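Lin1840 protein (Listeria innocua serovar 6a, PDB 4ZOC) acts as a family 3 beta-glucosidase involved in beta-1,2-glucan metabolism, probably hydrolysing terminal non-reducing beta-D-glucosyl residues to release beta-D-glucose. Local coordinates at residues Glu8-Met13 and Leu324-Val329; Leu15-Ala20 and Thr79-Ile84; Asp51-Asn56 and Tyr307-Lys312. The protein carries 2 engineered substitutions. All coordinates share one frame; numbering follows the deposited sequence.

Overall arrangement
The three contacts gather on one side of the chain's centre, away from the glucose and magnesium sites. Contact 1 is buried and largely apolar, packing helix 3-12 against helix 322-338. Contact 2, whose centre lies about 10 Å from that of contact 1, is a surface salt bridge tying helix 15-21 to the loop ahead of strand 87-90. Contact 3 is partly buried and mixes aliphatic packing with two imidazoles in oblique contact and waters, between helix 51-54 and helix 306-316. Helix 15-21 is the common element: Lys18 reaches contact 1 and Ala20 packs on contact 3. Apolar groups thus dominate inside, and charges at the surface.

Contact 1 of 3, residues Glu8-Met13 and Leu324-Val329; sequences ELVSQM and LLDEAV
The end of the Met13 side chain meets Val329 tip to tip: Met13 SD lies 3.7 Å from Val329 CG1, and Met13 CE follows at 4.0 Å from the same methyl. One turn back on helix 3-12, Val10 spreads its two branches over the other helix. Val10 CG2 approaches Val329 CG1 at 4.3 Å, while Val10 CG1 lies against the methylene of Asp326, 4.2 Å from its CB. Val10 CG1 stands opposite the backbone N (chi1 -174°), which leaves CG2 on the other arm of the fork to share Val329 with the thioether. Val10, short and branched at CB, fits where the helices come near, its CA 6.8 Å from Asp326 CA, and Val329 offers one methyl to both Val10 and Met13. Methionine suits the position just past the helix end: its flexible chain bends at chi3 (83°) and turns the sulfur and methyl inward.

Further out, Leu333 of helix 322-338 extends the apolar surface under Leu9 and Val10, and the hydrocarbon part of Lys18 packs on both Met13 and Val329. The ammonium of Lys18 forms a salt bridge with Asp326 OD1. Asp326 therefore serves two environments, giving its methylene to the valine and its carboxylate to the lysine. With no hydrogen bond crossing between the two segments, their cohesion rests on dispersion and the exclusion of water.

Contact 2 of 3, residues Leu15-Ala20 and Thr79-Ile84; sequences LDEKIA and TNRLGI
Arg81 takes hold of Glu17 side-on. Arg81 NH2 donates to Glu17 OE1 at 2.8 Å in a nearly straight bond (164°), and Arg81 NE donates to Glu17 OE2 at 2.9 Å. Both oxygens use their syn lone pairs, and the carboxylate and guanidinium planes are 4° apart, as in a bidentate salt bridge. The long arginine suits an exposed loop that must reach a helix, and the glutamate offers both its oxygens to NE and NH2 together. The arginine chain leaves the backbone extended and bends at chi3 (71°), which swings the NE edge round to face the acid. Both ends have further partners: Arg81 NH2 also bonds Gln12 O, and Glu17 OE1 accepts from Thr14 N, as in the glutamate half of a capping box at the start of helix 15-21.

A water extends the link, accepting from Leu82 N at 3.0 Å and donating weakly to Glu17 OE2. The loop is braced from within by Asn80, whose carbonyl can accept from its own loop's N-H groups: Asn80 OD1 takes Ile84 N at 2.9 Å and more weakly Gly83 N. Glycine suits position 83, where phi is positive and a CB would be jammed against Leu82 O. Leu82 adds the apolar part, its CD2 lying over one face of the guanidinium, offset toward the rim.

Leu82 also rests on Leu9 and Gln12 of helix 3-12. Helix 15-21 turns Leu15 and Ile19 to helix 306-316 and Lys18 to helix 322-338, while the loop carries the chain from helix 66-79 into strand 87-90 of the TIM barrel.

Contact 3 of 3, residues Asp51-Asn56 and Tyr307-Lys312; sequences DAHTEN and YIHELK
His53 and Ile308 bring their backbones to within 7.6 Å, CA to CA, where the short helix 51-54 meets helix 306-316. The imidazole of His53 leans obliquely on the isoleucine, with His53 CD2 3.3 Å from Ile308 CG1 and Ile308 CD1 following close by. With CG1 roughly opposite the backbone N (chi1 -157°), Ile308 sends this longer branch to His53 and leaves CG2 for its own neighbour, 3.9 Å above the centre of the His309 ring. One beta-branched residue thus serves two imidazoles. The histidines meet through carbon, His53 CE1 standing 3.8 Å from His309 CE1 near the edge of the His309 ring, with the ring planes at 73°.

Two waters fill out the polar side. One donates to Ile308 O at 2.7 Å, the other lies 2.6 Å from His309 ND1 in the plane of that ring, and both reach His53 NE2 by weak bonds. Beyond the pair, His53 ND1 is bonded to Thr50 N and His309 NE2 to Met47 O, so each ring is fixed from the chain leading into helix 51-54. Further along the chain, Asn56 reaches back, its ND2 donating to Ala52 O at 2.8 Å, while Ala20 and Leu23 continue the apolar surface round Ile308.

Histidine suits this partly buried border because its carbons can pack while its nitrogens bond water and backbone. A bond from Thr50 N occupies ND1 of His53 as acceptor, and NE2 donates weakly to one water, a pattern consistent with a neutral ring protonated on NE2.

Contact 1 of 3, residues Glu8-Met13 and Leu324-Val329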
ATOM      1  N   GLU A   8      10.962  48.407  -6.240  1.00 20.30           N
ATOM      2  CA  GLU A   8      10.721  49.355  -7.321  1.00 18.70           C
ATOM      3  C   GLU A   8      10.501  48.612  -8.662  1.00 19.02           C
ATOM      4  O   GLU A   8       9.624  48.953  -9.461  1.00 21.52           O
ATOM      5  CB  GLU A   8      11.895  50.332  -7.361  1.00 23.50           C
ATOM      6  CG  GLU A   8      11.854  51.346  -8.481  1.00 30.90           C
ATOM      7  CD  GLU A   8      13.084  52.246  -8.446  1.00 32.49           C
ATOM      8  OE1 GLU A   8      12.908  53.382  -7.994  1.00 36.26           O
ATOM      9  OE2 GLU A   8      14.220  51.816  -8.828  1.00 30.35           O
ATOM     10  N   LEU A   9      11.256  47.541  -8.901  1.00 16.64           N
ATOM     11  CA  LEU A   9      11.029  46.720 -10.135  1.00 18.05           C
ATOM     12  C   LEU A   9       9.611  46.198 -10.246  1.00 14.95           C
ATOM     13  O   LEU A   9       8.976  46.312 -11.295  1.00 16.92           O
ATOM     14  CB  LEU A   9      12.025  45.563 -10.214  1.00 19.30           C
ATOM     15  CG  LEU A   9      13.413  45.890 -10.782  1.00 22.57           C
ATOM     16  CD1 LEU A   9      14.317  44.684 -10.565  1.00 21.66           C
ATOM     17  CD2 LEU A   9      13.362  46.258 -12.255  1.00 25.81           C
ATOM     18  N   VAL A  10       9.139  45.584  -9.153  1.00 18.13           N
ATOM     19  CA  VAL A  10       7.805  45.045  -9.142  1.00 18.19           C
ATOM     20  C   VAL A  10       6.842  46.169  -9.508  1.00 18.53           C
ATOM     21  O   VAL A  10       5.942  45.975 -10.337  1.00 15.25           O
ATOM     22  CB  VAL A  10       7.423  44.491  -7.749  1.00 21.04           C
ATOM     23  CG1 VAL A  10       6.070  43.802  -7.826  1.00 22.93           C
ATOM     24  CG2 VAL A  10       8.477  43.497  -7.258  1.00 19.75           C
ATOM     25  N   SER A  11       7.034  47.329  -8.870  1.00 20.09           N
ATOM     26  CA  SER A  11       6.165  48.508  -9.101  1.00 18.61           C
ATOM     27  C   SER A  11       6.146  48.956 -10.512  1.00 19.99           C
ATOM     28  O   SER A  11       5.104  49.349 -10.958  1.00 22.28           O
ATOM     29  CB  SER A  11       6.557  49.706  -8.294  1.00 23.85           C
ATOM     30  OG  SER A  11       6.628  49.337  -6.956  1.00 32.99           O
ATOM     31  N   GLN A  12       7.280  48.891 -11.189  1.00 15.35           N
ATOM     32  CA  GLN A  12       7.429  49.323 -12.597  1.00 19.15           C
ATOM     33  C   GLN A  12       7.003  48.328 -13.657  1.00 15.68           C
ATOM     34  O   GLN A  12       6.794  48.716 -14.826  1.00 15.84           O
ATOM     35  CB  GLN A  12       8.868  49.679 -12.873  1.00 21.96           C
ATOM     36  CG  GLN A  12       9.382  50.853 -12.090  1.00 28.65           C
ATOM     37  CD  GLN A  12      10.891  50.946 -12.366  1.00 39.86           C
ATOM     38  OE1 GLN A  12      11.644  50.011 -12.092  1.00 35.41           O
ATOM     39  NE2 GLN A  12      11.307  52.012 -13.021  1.00 50.08           N
ATOM     40  N   MET A  13       6.921  47.045 -13.308  1.00 16.04           N
ATOM     41  CA  MET A  13       6.536  46.037 -14.284  1.00 14.07           C
ATOM     42  C   MET A  13       5.081  46.131 -14.694  1.00 14.06           C
ATOM     43  O   MET A  13       4.212  46.385 -13.894  1.00 18.20           O
ATOM     44  CB  MET A  13       6.864  44.612 -13.738  1.00 15.41           C
ATOM     45  CG  MET A  13       8.365  44.342 -13.539  1.00 13.69           C
ATOM     46  SD  MET A  13       8.637  42.875 -12.530  1.00 14.81           S
ATOM     47  CE  MET A  13       8.487  41.599 -13.750  1.00 12.41           C
ATOM     48  N   LEU A 324      -1.439  38.625  -5.236  1.00 13.46           N
ATOM     49  CA  LEU A 324      -0.770  37.306  -5.228  1.00 13.32           C
ATOM     50  C   LEU A 324       0.286  37.240  -6.317  1.00 15.18           C
ATOM     51  O   LEU A 324       1.362  36.643  -6.121  1.00 14.38           O
ATOM     52  CB  LEU A 324      -1.774  36.175  -5.449  1.00 14.89           C
ATOM     53  CG  LEU A 324      -2.817  36.027  -4.341  1.00 17.27           C
ATOM     54  CD1 LEU A 324      -3.770  34.904  -4.696  1.00 17.17           C
ATOM     55  CD2 LEU A 324      -2.221  35.848  -2.942  1.00 20.86           C
ATOM     56  N   LEU A 325      -0.038  37.761  -7.498  1.00 13.84           N
ATOM     57  CA  LEU A 325       0.989  37.851  -8.547  1.00 14.88           C
ATOM     58  C   LEU A 325       2.201  38.667  -8.135  1.00 16.50           C
ATOM     59  O   LEU A 325       3.342  38.223  -8.352  1.00 12.89           O
ATOM     60  CB  LEU A 325       0.401  38.353  -9.869  1.00 15.71           C
ATOM     61  CG  LEU A 325       1.383  38.606 -10.993  1.00 17.30           C
ATOM     62  CD1 LEU A 325       2.036  37.290 -11.394  1.00 19.37           C
ATOM     63  CD2 LEU A 325       0.605  39.240 -12.177  1.00 18.39           C
ATOM     64  N   ASP A 326       1.975  39.833  -7.510  1.00 15.24           N
ATOM     65  CA  ASP A 326       3.094  40.639  -7.018  1.00 15.03           C
ATOM     66  C   ASP A 326       3.975  39.902  -6.002  1.00 16.31           C
ATOM     67  O   ASP A 326       5.215  40.118  -5.877  1.00 13.61           O
ATOM     68  CB  ASP A 326       2.595  41.938  -6.396  1.00 18.03           C
ATOM     69  CG  ASP A 326       1.967  42.852  -7.402  1.00 17.84           C
ATOM     70  OD1 ASP A 326       1.984  42.577  -8.626  1.00 14.92           O
ATOM     71  OD2 ASP A 326       1.346  43.832  -6.968  1.00 19.83           O
ATOM     72  N   GLU A 327       3.339  39.070  -5.216  1.00 16.89           N
ATOM     73  CA  GLU A 327       4.085  38.300  -4.204  1.00 20.34           C
ATOM     74  C   GLU A 327       4.983  37.276  -4.893  1.00 14.43           C
ATOM     75  O   GLU A 327       6.134  37.134  -4.508  1.00 15.46           O
ATOM     76  CB  GLU A 327       3.134  37.648  -3.154  1.00 21.21           C
ATOM     77  CG  GLU A 327       2.550  38.705  -2.192  1.00 25.23           C
ATOM     78  CD  GLU A 327       1.261  38.321  -1.484  1.00 32.93           C
ATOM     79  OE1 GLU A 327       0.954  37.111  -1.367  1.00 26.18           O
ATOM     80  OE2 GLU A 327       0.572  39.267  -1.005  1.00 33.96           O
ATOM     81  N   ALA A 328       4.461  36.602  -5.895  1.00 13.45           N
ATOM     82  CA  ALA A 328       5.235  35.626  -6.624  1.00 12.57           C
ATOM     83  C   ALA A 328       6.404  36.317  -7.369  1.00 11.73           C
ATOM     84  O   ALA A 328       7.550  35.865  -7.320  1.00 10.10           O
ATOM     85  CB  ALA A 328       4.356  34.874  -7.628  1.00 14.84           C
ATOM     86  N   VAL A 329       6.111  37.436  -8.010  1.00 10.57           N
ATOM     87  CA  VAL A 329       7.160  38.176  -8.699  1.00  9.29           C
ATOM     88  C   VAL A 329       8.280  38.617  -7.712  1.00 10.63           C
ATOM     89  O   VAL A 329       9.473  38.470  -8.006  1.00 12.74           O
ATOM     90  CB  VAL A 329       6.568  39.355  -9.514  1.00  9.53           C
ATOM     91  CG1 VAL A 329       7.670  40.260 -10.032  1.00 10.05           C
ATOM     92  CG2 VAL A 329       5.696  38.857 -10.640  1.00 10.39           C
TER

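Contact 2 of 3, residues Leu15-Ala20 and Thr79-Ile84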
ATOM      1  N   LEU A  15       1.570  44.367 -16.096  1.00 17.55           N
ATOM      2  CA  LEU A  15       0.901  43.096 -15.745  1.00 19.75           C
ATOM      3  C   LEU A  15       1.519  41.990 -16.605  1.00 17.67           C
ATOM      4  O   LEU A  15       1.846  40.939 -16.076  1.00 16.83           O
ATOM      5  CB  LEU A  15      -0.624  43.143 -15.956  1.00 20.48           C
ATOM      6  CG  LEU A  15      -1.460  41.891 -15.564  1.00 21.22           C
ATOM      7  CD1 LEU A  15      -1.249  41.595 -14.101  1.00 19.76           C
ATOM      8  CD2 LEU A  15      -2.925  42.083 -15.888  1.00 23.91           C
ATOM      9  N   ASP A  16       1.668  42.208 -17.910  1.00 15.68           N
ATOM     10  CA  ASP A  16       2.140  41.141 -18.769  1.00 17.26           C
ATOM     11  C   ASP A  16       3.580  40.757 -18.423  1.00 15.89           C
ATOM     12  O   ASP A  16       3.958  39.554 -18.509  1.00 16.40           O
ATOM     13  CB  ASP A  16       2.032  41.512 -20.241  1.00 19.13           C
ATOM     14  CG  ASP A  16       0.664  41.279 -20.833  1.00 23.68           C
ATOM     15  OD1 ASP A  16      -0.266  40.776 -20.167  1.00 20.95           O
ATOM     16  OD2 ASP A  16       0.519  41.609 -22.043  1.00 27.90           O
ATOM     17  N   GLU A  17       4.383  41.746 -18.008  1.00 13.76           N
ATOM     18  CA  GLU A  17       5.774  41.433 -17.597  1.00 13.39           C
ATOM     19  C   GLU A  17       5.765  40.566 -16.315  1.00 13.54           C
ATOM     20  O   GLU A  17       6.545  39.620 -16.155  1.00 13.87           O
ATOM     21  CB  GLU A  17       6.579  42.705 -17.307  1.00 13.67           C
ATOM     22  CG  GLU A  17       7.121  43.353 -18.572  1.00 13.79           C
ATOM     23  CD  GLU A  17       7.617  44.752 -18.393  1.00 17.54           C
ATOM     24  OE1 GLU A  17       7.268  45.424 -17.384  1.00 18.46           O
ATOM     25  OE2 GLU A  17       8.337  45.172 -19.332  1.00 21.70           O
ATOM     26  N   LYS A  18       4.914  40.938 -15.375  1.00 14.01           N
ATOM     27  CA  LYS A  18       4.810  40.188 -14.106  1.00 13.45           C
ATOM     28  C   LYS A  18       4.349  38.772 -14.374  1.00 12.56           C
ATOM     29  O   LYS A  18       4.943  37.828 -13.812  1.00 14.21           O
ATOM     30  CB  LYS A  18       3.880  40.865 -13.105  1.00 13.46           C
ATOM     31  CG  LYS A  18       4.445  42.162 -12.644  1.00 12.68           C
ATOM     32  CD  LYS A  18       3.697  42.814 -11.503  1.00 10.82           C
ATOM     33  CE  LYS A  18       2.355  43.351 -11.935  1.00 15.34           C
ATOM     34  NZ  LYS A  18       1.802  44.118 -10.800  1.00 13.32           N
ATOM     35  N   ILE A  19       3.369  38.596 -15.243  1.00 12.79           N
ATOM     36  CA  ILE A  19       2.859  37.263 -15.576  1.00 14.20           C
ATOM     37  C   ILE A  19       3.994  36.375 -16.168  1.00 15.17           C
ATOM     38  O   ILE A  19       4.211  35.240 -15.708  1.00 12.94           O
ATOM     39  CB  ILE A  19       1.648  37.352 -16.555  1.00 15.62           C
ATOM     40  CG1 ILE A  19       0.374  38.019 -15.906  1.00 12.72           C
ATOM     41  CG2 ILE A  19       1.349  35.971 -17.198  1.00 18.74           C
ATOM     42  CD1 ILE A  19      -0.742  38.287 -16.915  1.00 14.40           C
ATOM     43  N   ALA A  20       4.745  36.874 -17.151  1.00 12.94           N
ATOM     44  CA  ALA A  20       5.791  36.082 -17.769  1.00 10.57           C
ATOM     45  C   ALA A  20       6.949  35.768 -16.849  1.00 10.95           C
ATOM     46  O   ALA A  20       7.646  34.736 -17.051  1.00  9.63           O
ATOM     47  CB  ALA A  20       6.283  36.787 -19.043  1.00 12.42           C
ATOM     48  N   THR A  79      17.182  42.957 -24.842  1.00 20.78           N
ATOM     49  CA  THR A  79      15.784  43.268 -25.125  1.00 19.94           C
ATOM     50  C   THR A  79      14.864  43.438 -23.925  1.00 20.32           C
ATOM     51  O   THR A  79      13.735  43.980 -24.051  1.00 23.16           O
ATOM     52  CB  THR A  79      15.181  42.253 -26.077  1.00 20.45           C
ATOM     53  OG1 THR A  79      15.263  40.905 -25.549  1.00 19.15           O
ATOM     54  CG2 THR A  79      15.910  42.339 -27.449  1.00 26.63           C
ATOM     55  N   ASN A  80      15.321  43.008 -22.750  1.00 16.67           N
ATOM     56  CA  ASN A  80      14.474  43.102 -21.614  1.00 18.51           C
ATOM     57  C   ASN A  80      14.334  44.563 -21.145  1.00 18.55           C
ATOM     58  O   ASN A  80      15.338  45.225 -20.876  1.00 17.00           O
ATOM     59  CB  ASN A  80      15.040  42.271 -20.470  1.00 19.45           C
ATOM     60  CG  ASN A  80      14.083  42.189 -19.316  1.00 17.91           C
ATOM     61  OD1 ASN A  80      14.209  42.912 -18.329  1.00 14.96           O
ATOM     62  ND2 ASN A  80      13.111  41.301 -19.443  1.00 15.53           N
ATOM     63  N   ARG A  81      13.110  45.034 -20.950  1.00 17.68           N
ATOM     64  CA  ARG A  81      12.933  46.484 -20.731  1.00 15.86           C
ATOM     65  C   ARG A  81      13.551  46.977 -19.428  1.00 17.41           C
ATOM     66  O   ARG A  81      14.211  48.017 -19.405  1.00 16.46           O
ATOM     67  CB  ARG A  81      11.477  46.863 -20.759  1.00 14.61           C
ATOM     68  CG  ARG A  81      11.180  48.353 -20.572  1.00 16.13           C
ATOM     69  CD  ARG A  81       9.684  48.546 -20.710  1.00 19.03           C
ATOM     70  NE  ARG A  81       8.916  48.008 -19.575  1.00 19.35           N
ATOM     71  CZ  ARG A  81       8.626  48.663 -18.450  1.00 20.95           C
ATOM     72  NH1 ARG A  81       9.019  49.922 -18.320  1.00 19.31           N
ATOM     73  NH2 ARG A  81       7.893  48.106 -17.461  1.00 20.69           N
ATOM     74  N   LEU A  82      13.339  46.235 -18.328  1.00 15.55           N
ATOM     75  CA  LEU A  82      13.838  46.674 -17.022  1.00 17.29           C
ATOM     76  C   LEU A  82      15.156  46.073 -16.554  1.00 16.03           C
ATOM     77  O   LEU A  82      15.654  46.492 -15.505  1.00 17.32           O
ATOM     78  CB  LEU A  82      12.768  46.485 -15.924  1.00 18.55           C
ATOM     79  CG  LEU A  82      11.456  47.237 -16.136  1.00 19.31           C
ATOM     80  CD1 LEU A  82      10.394  46.743 -15.165  1.00 21.76           C
ATOM     81  CD2 LEU A  82      11.654  48.746 -15.975  1.00 19.25           C
ATOM     82  N   GLY A  83      15.754  45.162 -17.341  1.00 13.21           N
ATOM     83  CA  GLY A  83      17.056  44.630 -16.977  1.00 15.39           C
ATOM     84  C   GLY A  83      16.976  43.528 -15.932  1.00 14.57           C
ATOM     85  O   GLY A  83      17.813  43.440 -15.055  1.00 16.15           O
ATOM     86  N   ILE A  84      15.931  42.719 -16.032  1.00 12.28           N
ATOM     87  CA  ILE A  84      15.711  41.594 -15.073  1.00 13.21           C
ATOM     88  C   ILE A  84      16.301  40.322 -15.687  1.00 12.22           C
ATOM     89  O   ILE A  84      15.705  39.756 -16.654  1.00 12.16           O
ATOM     90  CB  ILE A  84      14.230  41.399 -14.737  1.00 13.91           C
ATOM     91  CG1 ILE A  84      13.618  42.658 -14.136  1.00 17.24           C
ATOM     92  CG2 ILE A  84      14.066  40.326 -13.663  1.00 17.73           C
ATOM     93  CD1 ILE A  84      12.099  42.557 -14.068  1.00 17.72           C
TER
HETATM   94  O   HOH W   1      11.048  44.296 -18.116  1.00 14.53           O

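Contact 3 of 3, residues Asp51-Asn56 and Tyr307-Lys312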
ATOM      1  N   ASP A  51       7.406  36.534 -28.852  1.00 24.27           N
ATOM      2  CA  ASP A  51       8.552  37.221 -28.321  1.00 19.71           C
ATOM      3  C   ASP A  51       8.263  37.951 -27.043  1.00 18.44           C
ATOM      4  O   ASP A  51       9.122  38.116 -26.154  1.00 21.19           O
ATOM      5  CB  ASP A  51       9.083  38.229 -29.348  1.00 21.99           C
ATOM      6  CG  ASP A  51       9.849  37.573 -30.437  1.00 27.04           C
ATOM      7  OD1 ASP A  51      10.311  36.446 -30.242  1.00 25.13           O
ATOM      8  OD2 ASP A  51      10.038  38.199 -31.506  1.00 33.08           O
ATOM      9  N   ALA A  52       7.075  38.497 -26.970  1.00 18.61           N
ATOM     10  CA  ALA A  52       6.704  39.183 -25.775  1.00 19.63           C
ATOM     11  C   ALA A  52       6.739  38.231 -24.547  1.00 16.79           C
ATOM     12  O   ALA A  52       7.021  38.657 -23.424  1.00 18.46           O
ATOM     13  CB  ALA A  52       5.335  39.842 -25.946  1.00 24.49           C
ATOM     14  N   HIS A  53       6.473  36.964 -24.741  1.00 18.84           N
ATOM     15  CA  HIS A  53       6.563  35.985 -23.622  1.00 16.07           C
ATOM     16  C   HIS A  53       8.025  35.647 -23.342  1.00 15.49           C
ATOM     17  O   HIS A  53       8.463  35.711 -22.214  1.00 18.35           O
ATOM     18  CB  HIS A  53       5.806  34.693 -23.948  1.00 17.91           C
ATOM     19  CG  HIS A  53       4.333  34.901 -24.117  1.00 16.38           C
ATOM     20  ND1 HIS A  53       3.620  34.314 -25.134  1.00 21.94           N
ATOM     21  CD2 HIS A  53       3.450  35.611 -23.401  1.00 16.46           C
ATOM     22  CE1 HIS A  53       2.355  34.683 -25.059  1.00 23.27           C
ATOM     23  NE2 HIS A  53       2.226  35.462 -24.001  1.00 27.21           N
ATOM     24  N   THR A  54       8.785  35.297 -24.371  1.00 14.91           N
ATOM     25  CA  THR A  54      10.124  34.820 -24.158  1.00 14.54           C
ATOM     26  C   THR A  54      11.105  35.901 -23.696  1.00 17.71           C
ATOM     27  O   THR A  54      11.980  35.641 -22.874  1.00 16.44           O
ATOM     28  CB  THR A  54      10.629  33.981 -25.346  1.00 13.14           C
ATOM     29  OG1 THR A  54      10.804  34.794 -26.509  1.00 17.97           O
ATOM     30  CG2 THR A  54       9.663  32.862 -25.641  1.00 13.06           C
ATOM     31  N   GLU A  55      10.895  37.133 -24.129  1.00 14.42           N
ATOM     32  CA  GLU A  55      11.740  38.222 -23.735  1.00 13.99           C
ATOM     33  C   GLU A  55      11.440  38.649 -22.325  1.00 12.95           C
ATOM     34  O   GLU A  55      12.183  39.437 -21.764  1.00 14.49           O
ATOM     35  CB  GLU A  55      11.553  39.402 -24.664  1.00 18.14           C
ATOM     36  CG  GLU A  55      12.013  39.033 -26.093  1.00 22.95           C
ATOM     37  CD  GLU A  55      11.787  40.123 -27.086  1.00 24.91           C
ATOM     38  OE1 GLU A  55      12.207  39.894 -28.199  1.00 28.59           O
ATOM     39  OE2 GLU A  55      11.186  41.178 -26.743  1.00 24.17           O
ATOM     40  N   ASN A  56      10.334  38.143 -21.750  1.00 15.01           N
ATOM     41  CA  ASN A  56       9.968  38.445 -20.347  1.00 12.41           C
ATOM     42  C   ASN A  56       9.837  37.214 -19.389  1.00 11.41           C
ATOM     43  O   ASN A  56       9.505  37.370 -18.225  1.00 14.05           O
ATOM     44  CB  ASN A  56       8.677  39.261 -20.316  1.00 11.33           C
ATOM     45  CG  ASN A  56       8.886  40.588 -20.989  1.00 13.87           C
ATOM     46  OD1 ASN A  56       9.612  41.452 -20.484  1.00 13.48           O
ATOM     47  ND2 ASN A  56       8.404  40.677 -22.155  1.00 16.68           N
ATOM     48  N   TYR A 307      -0.357  29.931 -16.627  1.00  9.64           N
ATOM     49  CA  TYR A 307      -0.141  31.293 -16.167  1.00 11.23           C
ATOM     50  C   TYR A 307      -0.082  32.274 -17.298  1.00 12.54           C
ATOM     51  O   TYR A 307      -0.840  33.293 -17.321  1.00 14.33           O
ATOM     52  CB  TYR A 307       1.106  31.443 -15.293  1.00 10.88           C
ATOM     53  CG  TYR A 307       0.983  30.899 -13.836  1.00 11.09           C
ATOM     54  CD1 TYR A 307      -0.243  30.457 -13.288  1.00  9.49           C
ATOM     55  CD2 TYR A 307       2.115  30.815 -13.031  1.00 10.58           C
ATOM     56  CE1 TYR A 307      -0.321  30.031 -11.991  1.00 10.98           C
ATOM     57  CE2 TYR A 307       2.034  30.403 -11.722  1.00 13.51           C
ATOM     58  CZ  TYR A 307       0.808  29.955 -11.208  1.00 10.94           C
ATOM     59  OH  TYR A 307       0.694  29.587  -9.914  1.00 12.04           O
ATOM     60  N   ILE A 308       0.815  31.982 -18.235  1.00 11.83           N
ATOM     61  CA  ILE A 308       1.078  32.924 -19.328  1.00 15.02           C
ATOM     62  C   ILE A 308      -0.199  33.302 -20.115  1.00 17.21           C
ATOM     63  O   ILE A 308      -0.434  34.476 -20.412  1.00 17.94           O
ATOM     64  CB  ILE A 308       2.293  32.429 -20.133  1.00 19.20           C
ATOM     65  CG1 ILE A 308       2.946  33.595 -20.874  1.00 26.37           C
ATOM     66  CG2 ILE A 308       1.961  31.318 -21.091  1.00 23.46           C
ATOM     67  CD1 ILE A 308       3.958  34.346 -20.046  1.00 30.82           C
ATOM     68  N   HIS A 309      -1.047  32.317 -20.405  1.00 17.26           N
ATOM     69  CA  HIS A 309      -2.244  32.554 -21.205  1.00 15.73           C
ATOM     70  C   HIS A 309      -3.484  32.977 -20.395  1.00 15.36           C
ATOM     71  O   HIS A 309      -4.367  33.650 -20.951  1.00 20.07           O
ATOM     72  CB  HIS A 309      -2.534  31.348 -22.104  1.00 16.34           C
ATOM     73  CG  HIS A 309      -1.501  31.124 -23.163  1.00 17.96           C
ATOM     74  ND1 HIS A 309      -0.852  32.155 -23.804  1.00 23.80           N
ATOM     75  CD2 HIS A 309      -0.980  29.980 -23.675  1.00 18.53           C
ATOM     76  CE1 HIS A 309       0.046  31.658 -24.646  1.00 23.84           C
ATOM     77  NE2 HIS A 309      -0.022  30.340 -24.594  1.00 19.89           N
ATOM     78  N   GLU A 310      -3.536  32.682 -19.106  1.00 13.21           N
ATOM     79  CA  GLU A 310      -4.785  32.917 -18.299  1.00 15.93           C
ATOM     80  C   GLU A 310      -4.765  33.950 -17.151  1.00 12.59           C
ATOM     81  O   GLU A 310      -5.856  34.450 -16.718  1.00 15.69           O
ATOM     82  CB  GLU A 310      -5.302  31.595 -17.674  1.00 14.23           C
ATOM     83  CG  GLU A 310      -5.444  30.489 -18.681  1.00 15.03           C
ATOM     84  CD  GLU A 310      -6.626  30.631 -19.601  1.00 18.72           C
ATOM     85  OE1 GLU A 310      -7.493  31.528 -19.413  1.00 19.61           O
ATOM     86  OE2 GLU A 310      -6.724  29.789 -20.531  1.00 24.99           O
ATOM     87  N   LEU A 311      -3.586  34.283 -16.622  1.00 13.01           N
ATOM     88  CA  LEU A 311      -3.508  35.178 -15.434  1.00 12.52           C
ATOM     89  C   LEU A 311      -4.063  36.536 -15.762  1.00 14.14           C
ATOM     90  O   LEU A 311      -4.723  37.132 -14.921  1.00 15.04           O
ATOM     91  CB  LEU A 311      -2.092  35.311 -14.904  1.00 13.43           C
ATOM     92  CG  LEU A 311      -1.533  34.125 -14.096  1.00 11.71           C
ATOM     93  CD1 LEU A 311      -0.203  34.502 -13.511  1.00 13.71           C
ATOM     94  CD2 LEU A 311      -2.444  33.751 -12.947  1.00 13.45           C
ATOM     95  N   LYS A 312      -3.829  37.024 -16.981  1.00 15.46           N
ATOM     96  CA  LYS A 312      -4.315  38.370 -17.255  1.00 16.57           C
ATOM     97  C   LYS A 312      -5.845  38.416 -17.173  1.00 13.82           C
ATOM     98  O   LYS A 312      -6.367  39.214 -16.439  1.00 20.72           O
ATOM     99  CB  LYS A 312      -3.753  38.948 -18.555  1.00 22.02           C
ATOM    100  CG  LYS A 312      -4.155  40.427 -18.734  1.00 27.08           C
ATOM    101  CD  LYS A 312      -4.974  40.539 -19.978  1.00 32.99           C
ATOM    102  CE  LYS A 312      -4.079  40.384 -21.193  1.00 33.99           C
ATOM    103  NZ  LYS A 312      -4.756  41.104 -22.288  1.00 41.98           N
TER
HETATM  104  O   HOH W   2       0.807  36.777 -21.207  1.00 24.22           O
HETATM  105  O   HOH W   3      -1.052  34.780 -24.077  1.00 26.73           O